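Tail fiber protein (Pseudomonas aeruginosa, PDB 6CL6) forms the trimeric receptor-binding fibre of the R2 pyocin, a contractile injection system, and probably recognises the surface of target bacterial cells. Local coordinates at residues L297-W301 and F316-P321; V304-A308 and A361-L365; F320-L325 and E368-R372; S125-E129 and T145-W149. One frame throughout, in Å; residues are numbered along the deposited sequence. Where two conformers were deposited one is given.

Contact 1 of 4, residues L297-W301 and F316-P321; sequences LIRQW and FPIPFP
The Phe320 ring carries the amide nitrogen of Gln300 on one face: NE2 stands 3.4 Å above the plane, over the centre, with the amide turned 66° from the ring. At the edge, near the ring plane, are the backbone O of Ile298, 3.7 Å from Phe320 CE1, and CE2 of Phe316. The Phe316 ring in turn has Phe320 CE2 over one face, offset toward the rim.

The same Gln300 amide grips the backbone of Ile318 with both its ends. Ile318 N donates to Gln300 OE1 at 2.9 Å, almost straight at 178°, while Gln300 NE2 gives a hydrogen to Ile318 O at 2.8 Å. That carbonyl oxygen lies practically in the amide plane, so the two bonds together fix the rotation of the side chain and leave NE2 poised over the phenylalanine. Extended beyond CG, the glutamine brings OE1 within 3.2 Å of Pro317 CD as well. Further along, Ile298 and Pro321 meet tip to tip, Ile298 CD1 lying 3.6 Å from Pro321 CD, and Ile298 CG2 packs on Phe320 CE1.

Strand 297-306 runs between strands 288-292 and 363-371 of an antiparallel sheet, and this contact lays the irregular connection from strand 310-315 to strand 324-331 across one face of the sheet, with Trp289 touching both Gln300 and Ile318.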
# COMPACT_ATOMS: atom_id res chain seq x y z
N LEU A 297 -22.19 -77.39 -21.88
CA LEU A 297 -22.71 -78.75 -21.73
C LEU A 297 -24.20 -78.70 -21.41
O LEU A 297 -24.65 -77.91 -20.56
CB LEU A 297 -21.95 -79.50 -20.64
CG LEU A 297 -22.42 -80.92 -20.33
CD1 LEU A 297 -22.10 -81.84 -21.49
CD2 LEU A 297 -21.77 -81.41 -19.06
N ILE A 298 -24.97 -79.54 -22.11
CA ILE A 298 -26.41 -79.62 -21.93
C ILE A 298 -26.76 -81.06 -21.58
O ILE A 298 -26.25 -81.99 -22.22
CB ILE A 298 -27.18 -79.19 -23.19
CG1 ILE A 298 -26.92 -77.71 -23.49
CG2 ILE A 298 -28.68 -79.49 -23.04
CD1 ILE A 298 -27.40 -77.29 -24.84
N ARG A 299 -27.62 -81.22 -20.59
CA ARG A 299 -28.22 -82.51 -20.27
C ARG A 299 -29.73 -82.40 -20.42
O ARG A 299 -30.33 -81.38 -20.04
CB ARG A 299 -27.89 -82.97 -18.85
CG ARG A 299 -26.41 -83.25 -18.62
CD ARG A 299 -26.20 -84.07 -17.34
NE ARG A 299 -26.67 -85.46 -17.45
CZ ARG A 299 -25.93 -86.48 -17.91
NH1 ARG A 299 -24.68 -86.29 -18.32
NH2 ARG A 299 -26.45 -87.70 -17.95
N GLN A 300 -30.35 -83.44 -20.96
CA GLN A 300 -31.78 -83.44 -21.20
C GLN A 300 -32.33 -84.80 -20.80
O GLN A 300 -31.59 -85.76 -20.63
CB GLN A 300 -32.10 -83.15 -22.68
CG GLN A 300 -31.32 -82.01 -23.30
CD GLN A 300 -31.97 -81.48 -24.58
OE1 GLN A 300 -33.17 -81.24 -24.62
NE2 GLN A 300 -31.18 -81.32 -25.63
N TRP A 301 -33.66 -84.86 -20.64
CA TRP A 301 -34.31 -86.09 -20.19
C TRP A 301 -35.77 -86.07 -20.59
O TRP A 301 -36.33 -85.02 -20.92
CB TRP A 301 -34.19 -86.26 -18.67
CG TRP A 301 -34.69 -85.07 -17.94
CD1 TRP A 301 -35.95 -84.84 -17.49
CD2 TRP A 301 -33.92 -83.90 -17.59
NE1 TRP A 301 -36.02 -83.60 -16.89
CE2 TRP A 301 -34.78 -83.02 -16.92
CE3 TRP A 301 -32.58 -83.53 -17.77
CZ2 TRP A 301 -34.36 -81.77 -16.45
CZ3 TRP A 301 -32.17 -82.29 -17.29
CH2 TRP A 301 -33.05 -81.45 -16.63
N PHE A 316 -35.68 -84.32 -28.44
CA PHE A 316 -35.12 -83.67 -27.27
C PHE A 316 -35.92 -82.42 -26.93
O PHE A 316 -36.36 -81.70 -27.84
CB PHE A 316 -33.67 -83.29 -27.54
CG PHE A 316 -32.78 -84.46 -27.84
CD1 PHE A 316 -32.81 -85.60 -27.06
CD2 PHE A 316 -31.91 -84.41 -28.91
CE1 PHE A 316 -31.98 -86.66 -27.34
CE2 PHE A 316 -31.09 -85.47 -29.19
CZ PHE A 316 -31.10 -86.59 -28.41
N PRO A 317 -36.10 -82.11 -25.64
CA PRO A 317 -36.81 -80.87 -25.26
C PRO A 317 -36.31 -79.63 -25.98
O PRO A 317 -37.13 -78.80 -26.41
CB PRO A 317 -36.57 -80.80 -23.75
CG PRO A 317 -36.48 -82.25 -23.32
CD PRO A 317 -35.80 -82.97 -24.46
N ILE A 318 -34.99 -79.46 -26.11
CA ILE A 318 -34.43 -78.43 -26.99
C ILE A 318 -33.41 -79.09 -27.90
O ILE A 318 -32.81 -80.12 -27.55
CB ILE A 318 -33.77 -77.28 -26.20
CG1 ILE A 318 -32.66 -77.83 -25.29
CG2 ILE A 318 -34.81 -76.53 -25.39
CD1 ILE A 318 -31.88 -76.74 -24.56
N PRO A 319 -33.16 -78.51 -29.06
CA PRO A 319 -32.10 -79.05 -29.93
C PRO A 319 -30.74 -78.83 -29.30
O PRO A 319 -30.48 -77.79 -28.68
CB PRO A 319 -32.24 -78.23 -31.22
CG PRO A 319 -33.56 -77.57 -31.13
CD PRO A 319 -33.83 -77.35 -29.69
N PHE A 320 -29.87 -79.82 -29.47
CA PHE A 320 -28.46 -79.62 -29.16
C PHE A 320 -27.87 -78.67 -30.20
O PHE A 320 -28.10 -78.86 -31.40
CB PHE A 320 -27.70 -80.94 -29.15
CG PHE A 320 -27.98 -81.80 -27.95
CD1 PHE A 320 -27.45 -81.47 -26.70
CD2 PHE A 320 -28.74 -82.97 -28.07
CE1 PHE A 320 -27.69 -82.28 -25.60
CE2 PHE A 320 -28.99 -83.77 -26.96
CZ PHE A 320 -28.47 -83.44 -25.74
N PRO A 321 -27.17 -77.61 -29.79
CA PRO A 321 -26.64 -76.66 -30.79
C PRO A 321 -25.71 -77.31 -31.81
O PRO A 321 -25.74 -76.92 -32.98
CB PRO A 321 -25.90 -75.63 -29.92
CG PRO A 321 -26.65 -75.63 -28.65
CD PRO A 321 -27.08 -77.06 -28.42

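Contact 2 of 4, residues V304-A308 and A361-L365; sequences VTCPA and AQAVL
Cys306 and Leu365 share the inward face of this antiparallel strand pair with Val304 and Ala363; Cys306, Ala363 and Leu365 are buried. The tight part is the backbone, tied by two hydrogen-bonded pairs. Val304 N reaches Leu365 O at 2.8 Å and is answered by Leu365 N to Val304 O; Cys306 N reaches Ala363 O at 2.8 Å, and Ala363 N returns a slightly longer bond of 3.0 Å to Cys306 O. Between them Thr305 and Val364 form the non-hydrogen-bonded pair, their CA atoms 4.3 Å apart. On the inward face Cys306 SG makes an ordinary apolar contact with Leu365 CD2 at 4.2 Å.

The other face is largely exposed. Thr305 divides its branches there: OG1 lies 3.6 Å from Val364 CG2, whereas CG2, anti to the backbone N, meets Gln362 CG at 3.5 Å. Gln362 CG lies opposite its own backbone N (chi1 -177°) and the chain stays extended, which draws its aliphatic part across the threonine methyl. Past the paired strands, Ala308 CB comes within 3.4 Å of Ala361 N; the next residue, Asp309, helps bind a calcium ion together with Gly358.

Asn357 ND2 bridges the ends of the two segments through Pro307 O and Ala361 O. On the inward face Ala312 of strand 310-315 and Ile355 of strand 352-357 pack against Cys306, while strand 324-331 flanks strand 363-371 within the sheet.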
# COMPACT_ATOMS: atom_id res chain seq x y z
N VAL A 304 -40.62 -92.16 -22.81
CA VAL A 304 -41.18 -92.56 -24.09
C VAL A 304 -41.79 -93.95 -23.94
O VAL A 304 -41.24 -94.80 -23.24
CB VAL A 304 -40.11 -92.50 -25.20
CG1 VAL A 304 -39.02 -93.52 -24.98
CG2 VAL A 304 -40.73 -92.67 -26.57
N THR A 305 -42.92 -94.16 -24.60
CA THR A 305 -43.53 -95.50 -24.67
C THR A 305 -42.95 -96.23 -25.86
O THR A 305 -43.01 -95.74 -27.00
CB THR A 305 -45.05 -95.41 -24.79
OG1 THR A 305 -45.59 -94.79 -23.61
CG2 THR A 305 -45.67 -96.83 -24.91
N CYS A 306 -42.35 -97.39 -25.60
CA CYS A 306 -41.75 -98.23 -26.63
C CYS A 306 -42.62 -99.47 -26.86
O CYS A 306 -43.25 -99.98 -25.92
CB CYS A 306 -40.33 -98.69 -26.23
SG CYS A 306 -39.15 -97.41 -25.98
N PRO A 307 -42.67 -99.99 -28.08
CA PRO A 307 -43.35 -101.27 -28.31
C PRO A 307 -42.48 -102.41 -27.81
O PRO A 307 -41.29 -102.25 -27.55
CB PRO A 307 -43.52 -101.33 -29.83
CG PRO A 307 -42.74 -100.14 -30.41
CD PRO A 307 -41.89 -99.60 -29.26
N ALA A 308 -43.10 -103.59 -27.70
CA ALA A 308 -42.36 -104.78 -27.29
C ALA A 308 -41.19 -105.02 -28.25
O ALA A 308 -41.35 -104.96 -29.46
CB ALA A 308 -43.30 -105.98 -27.29
N ALA A 361 -42.84 -106.50 -23.97
CA ALA A 361 -44.15 -105.87 -23.85
C ALA A 361 -43.98 -104.37 -24.02
O ALA A 361 -42.91 -103.83 -23.75
CB ALA A 361 -44.83 -106.16 -22.51
N GLN A 362 -45.04 -103.71 -24.48
CA GLN A 362 -45.05 -102.25 -24.49
C GLN A 362 -44.66 -101.73 -23.12
O GLN A 362 -45.15 -102.21 -22.09
CB GLN A 362 -46.45 -101.75 -24.87
CG GLN A 362 -46.55 -100.23 -24.99
CD GLN A 362 -47.88 -99.75 -25.57
OE1 GLN A 362 -48.02 -99.61 -26.78
NE2 GLN A 362 -48.85 -99.52 -24.70
N ALA A 363 -43.76 -100.73 -23.09
CA ALA A 363 -43.24 -100.30 -21.82
C ALA A 363 -42.76 -98.87 -21.92
O ALA A 363 -42.29 -98.42 -22.96
CB ALA A 363 -42.08 -101.17 -21.32
N VAL A 364 -42.88 -98.17 -20.81
CA VAL A 364 -42.40 -96.79 -20.71
C VAL A 364 -40.94 -96.83 -20.27
O VAL A 364 -40.61 -97.42 -19.24
CB VAL A 364 -43.24 -95.97 -19.74
CG1 VAL A 364 -42.60 -94.61 -19.58
CG2 VAL A 364 -44.68 -95.83 -20.26
N LEU A 365 -40.07 -96.20 -21.06
CA LEU A 365 -38.67 -96.05 -20.74
C LEU A 365 -38.34 -94.57 -20.54
O LEU A 365 -38.78 -93.71 -21.31
CB LEU A 365 -37.79 -96.63 -21.85
CG LEU A 365 -37.60 -98.16 -21.84
CD1 LEU A 365 -38.93 -98.90 -22.03
CD2 LEU A 365 -36.59 -98.56 -22.91

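Contact 3 of 4, residues F320-L325 and E368-R372; sequences FPTLCL and EAFGR
A classic beta bulge, in which Thr322 and Leu323 both face Arg372, opens the antiparallel pairing of strand 324-331 with the C-terminal strand 363-371. Two of its hydrogen bonds converge on one carboxylate oxygen, Arg372 O: Thr322 N approaches it at 2.8 Å in the carbonyl plane, on a lone pair, and Leu323 N, at 3.1 Å, comes from above that plane. Arg372 N repays Leu323 O, and beyond the bulge Leu325 N is bonded to Phe370 O.

The apolar contacts are Phe320 CZ and Cys324 SG, both on Ala369 CB, and Leu325 CB, which touches Phe370 CE2 at 3.4 Å. Phe370 meets Trp301 of the second subunit edge-to-face, so this corner also belongs to the trimer interface.

Ring also meets backbone: Phe320 CE1 comes within 3.2 Å of Gly371 N, a close approach to which the glycine offers no side chain as obstacle.

The Arg372 side chain is held across that interface too, by a hydrogen bond from NE to Leu284 O of the second subunit. The flat guanidinium of Arg372 has Leu323 CD2 lying 3.5 Å above one face, offset toward its rim.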
# COMPACT_ATOMS: atom_id res chain seq x y z
N PHE A 320 -29.87 -79.82 -29.47
CA PHE A 320 -28.46 -79.62 -29.16
C PHE A 320 -27.87 -78.67 -30.20
O PHE A 320 -28.10 -78.86 -31.40
CB PHE A 320 -27.70 -80.94 -29.15
CG PHE A 320 -27.98 -81.80 -27.95
CD1 PHE A 320 -27.45 -81.47 -26.70
CD2 PHE A 320 -28.74 -82.97 -28.07
CE1 PHE A 320 -27.69 -82.28 -25.60
CE2 PHE A 320 -28.99 -83.77 -26.96
CZ PHE A 320 -28.47 -83.44 -25.74
N PRO A 321 -27.17 -77.61 -29.79
CA PRO A 321 -26.64 -76.66 -30.79
C PRO A 321 -25.71 -77.31 -31.81
O PRO A 321 -25.74 -76.92 -32.98
CB PRO A 321 -25.90 -75.63 -29.92
CG PRO A 321 -26.65 -75.63 -28.65
CD PRO A 321 -27.08 -77.06 -28.42
N THR A 322 -24.92 -78.29 -31.40
CA THR A 322 -23.95 -78.92 -32.30
C THR A 322 -24.11 -80.43 -32.38
O THR A 322 -24.24 -80.96 -33.49
CB THR A 322 -22.53 -78.55 -31.85
OG1 THR A 322 -22.37 -77.13 -31.87
CG2 THR A 322 -21.50 -79.17 -32.77
N LEU A 323 -24.09 -81.15 -31.27
CA LEU A 323 -24.25 -82.60 -31.35
C LEU A 323 -24.63 -83.18 -30.00
O LEU A 323 -24.35 -82.62 -28.95
CB LEU A 323 -22.98 -83.29 -31.86
CG LEU A 323 -21.88 -83.60 -30.85
CD1 LEU A 323 -20.77 -84.40 -31.51
CD2 LEU A 323 -21.32 -82.33 -30.24
N CYS A 324 -25.30 -84.33 -30.05
CA CYS A 324 -25.53 -85.14 -28.87
C CYS A 324 -24.29 -86.00 -28.62
O CYS A 324 -23.79 -86.64 -29.55
CB CYS A 324 -26.77 -86.01 -29.06
SG CYS A 324 -27.02 -87.18 -27.76
N LEU A 325 -23.79 -85.99 -27.38
CA LEU A 325 -22.58 -86.73 -27.05
C LEU A 325 -22.85 -88.14 -26.51
O LEU A 325 -21.94 -88.98 -26.52
CB LEU A 325 -21.76 -85.96 -26.02
CG LEU A 325 -21.05 -84.72 -26.57
CD1 LEU A 325 -20.42 -83.92 -25.44
CD2 LEU A 325 -20.01 -85.10 -27.62
N GLU A 368 -31.92 -90.20 -20.60
CA GLU A 368 -31.12 -89.01 -20.44
C GLU A 368 -30.15 -88.90 -21.61
O GLU A 368 -29.71 -89.91 -22.16
CB GLU A 368 -30.32 -89.05 -19.13
CG GLU A 368 -30.99 -88.45 -17.94
CD GLU A 368 -30.01 -88.26 -16.78
OE1 GLU A 368 -29.74 -89.24 -16.06
OE2 GLU A 368 -29.47 -87.15 -16.64
N ALA A 369 -29.84 -87.67 -21.99
CA ALA A 369 -28.90 -87.41 -23.07
C ALA A 369 -28.09 -86.18 -22.71
O ALA A 369 -28.53 -85.34 -21.94
CB ALA A 369 -29.62 -87.19 -24.40
N PHE A 370 -26.87 -86.10 -23.25
CA PHE A 370 -26.01 -84.95 -23.00
C PHE A 370 -25.29 -84.58 -24.29
O PHE A 370 -25.11 -85.40 -25.19
CB PHE A 370 -25.05 -85.21 -21.83
CG PHE A 370 -24.06 -86.31 -22.09
CD1 PHE A 370 -24.42 -87.64 -21.88
CD2 PHE A 370 -22.77 -86.02 -22.51
CE1 PHE A 370 -23.51 -88.66 -22.12
CE2 PHE A 370 -21.85 -87.03 -22.76
CZ PHE A 370 -22.22 -88.35 -22.56
N GLY A 371 -24.88 -83.32 -24.36
CA GLY A 371 -24.23 -82.85 -25.57
C GLY A 371 -23.89 -81.37 -25.49
O GLY A 371 -23.70 -80.83 -24.40
N ARG A 372 -23.79 -80.72 -26.64
CA ARG A 372 -23.39 -79.32 -26.67
C ARG A 372 -23.92 -78.68 -27.94
O ARG A 372 -24.55 -79.34 -28.78
CB ARG A 372 -21.87 -79.19 -26.60
CG ARG A 372 -21.12 -79.79 -27.78
CD ARG A 372 -19.63 -79.50 -27.70
NE ARG A 372 -18.85 -80.34 -28.62
CZ ARG A 372 -18.49 -79.97 -29.85
NH1 ARG A 372 -18.84 -78.77 -30.32
NH2 ARG A 372 -17.79 -80.79 -30.61
OXT ARG A 372 -23.74 -77.47 -28.13

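Contact 4 of 4, residues S125-E129 and T145-W149; sequences SFTKE and TSGWW
Trp148 CD1 lies at the edge of the Phe126 ring, near its plane; the two ring planes are only about 13° apart, but the rings are offset and do not stack, and Phe126 CD2 comes to 4.4 Å from Trp148 CD1. The phenyl ring reaches the start of strand 147-151, where it meets the Gly147 backbone, with CE2 3.6 Å from Gly147 N, and the side chain of Ser146, with CZ 3.9 Å from Ser146 CB.

The indole turns its N-H edge to the backbone of Thr127 and Lys128. Trp148 NE1 donates to Thr127 O at 2.7 Å, and acceptor and donor each lie in the plane of the other's group, only 4° out on the ring side. This bond sets the swing of the indole and satisfies its buried N-H. Further round the same edge, CZ2 comes within 3.4 Å of Lys128 O. A chi1 of 57°, which puts CG between backbone N and carbonyl carbon, carries the ring across to this loop.

Trp148 belongs to strand 147-151, which lies between strands 132-133 and 169-177 of a mixed sheet, and the loop precedes strand 132-133; the indole therefore pins the incoming chain beside the sheet. The neighbouring His172 meets its ring at a small angle between planes.

Thr127 OG1 turns back to Glu129 O at 2.6 Å, closing the loop on itself. Lys128 leads away to the trimer, where NZ forms a salt bridge with Asp131 of the third subunit, and Ser146 OG is hydrogen-bonded both with Lys128 O of the second subunit and with Ala175 N of its own chain.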
# COMPACT_ATOMS: atom_id res chain seq x y z
N SER A 125 15.06 45.43 11.79
CA SER A 125 14.06 44.83 10.92
C SER A 125 14.57 43.51 10.34
O SER A 125 15.74 43.16 10.45
CB SER A 125 13.70 45.79 9.77
OG SER A 125 14.70 45.74 8.75
N PHE A 126 13.65 42.80 9.70
CA PHE A 126 14.01 41.69 8.81
C PHE A 126 14.51 42.29 7.51
O PHE A 126 13.77 42.98 6.81
CB PHE A 126 12.79 40.79 8.57
CG PHE A 126 12.53 39.83 9.68
CD1 PHE A 126 11.79 40.20 10.77
CD2 PHE A 126 13.06 38.55 9.64
CE1 PHE A 126 11.57 39.31 11.81
CE2 PHE A 126 12.84 37.67 10.67
CZ PHE A 126 12.09 38.06 11.76
N THR A 127 15.77 42.02 7.18
CA THR A 127 16.44 42.74 6.11
C THR A 127 16.48 41.91 4.84
O THR A 127 16.36 40.69 4.86
CB THR A 127 17.85 43.15 6.52
OG1 THR A 127 18.57 42.04 7.05
CG2 THR A 127 17.82 44.25 7.58
N LYS A 128 16.65 42.60 3.70
CA LYS A 128 16.70 41.91 2.43
C LYS A 128 18.01 41.18 2.21
O LYS A 128 18.04 40.18 1.46
CB LYS A 128 16.40 42.91 1.31
CG LYS A 128 14.88 43.09 1.14
CD LYS A 128 14.52 44.06 0.05
CE LYS A 128 13.02 44.02 -0.20
NZ LYS A 128 12.64 44.98 -1.25
N GLU A 129 19.07 41.60 2.88
CA GLU A 129 20.28 40.80 3.02
C GLU A 129 20.19 40.00 4.31
O GLU A 129 19.65 40.46 5.30
CB GLU A 129 21.53 41.68 3.03
CG GLU A 129 21.78 42.36 1.69
CD GLU A 129 23.08 43.16 1.69
OE1 GLU A 129 23.43 43.74 2.75
OE2 GLU A 129 23.77 43.19 0.65
N THR A 145 17.69 35.52 18.47
CA THR A 145 17.27 36.87 18.09
C THR A 145 16.69 36.86 16.67
O THR A 145 17.14 36.11 15.81
CB THR A 145 18.45 37.88 18.20
OG1 THR A 145 19.35 37.71 17.12
CG2 THR A 145 19.18 37.69 19.50
N SER A 146 15.66 37.67 16.46
CA SER A 146 14.92 37.62 15.20
C SER A 146 15.81 37.94 14.02
O SER A 146 16.67 38.81 14.10
CB SER A 146 13.76 38.60 15.25
OG SER A 146 12.78 38.21 16.14
N GLY A 147 15.59 37.24 12.92
CA GLY A 147 16.38 37.45 11.71
C GLY A 147 16.42 36.20 10.84
O GLY A 147 15.67 35.25 11.05
N TRP A 148 17.28 36.24 9.84
CA TRP A 148 17.49 35.05 9.05
C TRP A 148 18.97 34.92 8.71
O TRP A 148 19.66 35.92 8.48
CB TRP A 148 16.64 35.00 7.77
CG TRP A 148 16.78 36.14 6.82
CD1 TRP A 148 16.45 37.43 7.04
CD2 TRP A 148 17.24 36.07 5.47
NE1 TRP A 148 16.68 38.18 5.92
CE2 TRP A 148 17.17 37.37 4.94
CE3 TRP A 148 17.71 35.03 4.66
CZ2 TRP A 148 17.54 37.66 3.64
CZ3 TRP A 148 18.08 35.31 3.38
CH2 TRP A 148 18.01 36.63 2.89
N TRP A 149 19.43 33.68 8.64
CA TRP A 149 20.83 33.34 8.49
C TRP A 149 20.97 32.19 7.50
O TRP A 149 20.10 31.33 7.39
CB TRP A 149 21.47 32.95 9.83
CG TRP A 149 21.71 34.06 10.75
CD1 TRP A 149 22.88 34.73 10.94
CD2 TRP A 149 20.77 34.64 11.65
NE1 TRP A 149 22.71 35.69 11.89
CE2 TRP A 149 21.42 35.67 12.33
CE3 TRP A 149 19.44 34.39 11.95
CZ2 TRP A 149 20.77 36.46 13.30
CZ3 TRP A 149 18.79 35.17 12.89
CH2 TRP A 149 19.45 36.21 13.54

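Overall arrangement
Contact 4 comes first along the chain and stands alone, its centre about 134 Å from that of contact 1 and beyond the chain's centre, by a different, mixed sheet. The other three share one C-terminal antiparallel sheet. Contacts 1 and 3 are nearly one site, centres about 6 Å apart, with Phe320 and Pro321 common to both; contact 3 begins where contact 1 ends. Contact 2 interleaves in sequence with each of them and pairs strands 297-306 and 363-371 farther along, toward the calcium site, its centre about 22 Å from that of contact 1. Contacts 1, 3 and 4 touch the second subunit, contact 2 no other subunit of the trimer, so association recurs at widely separated levels of this elongated fibre.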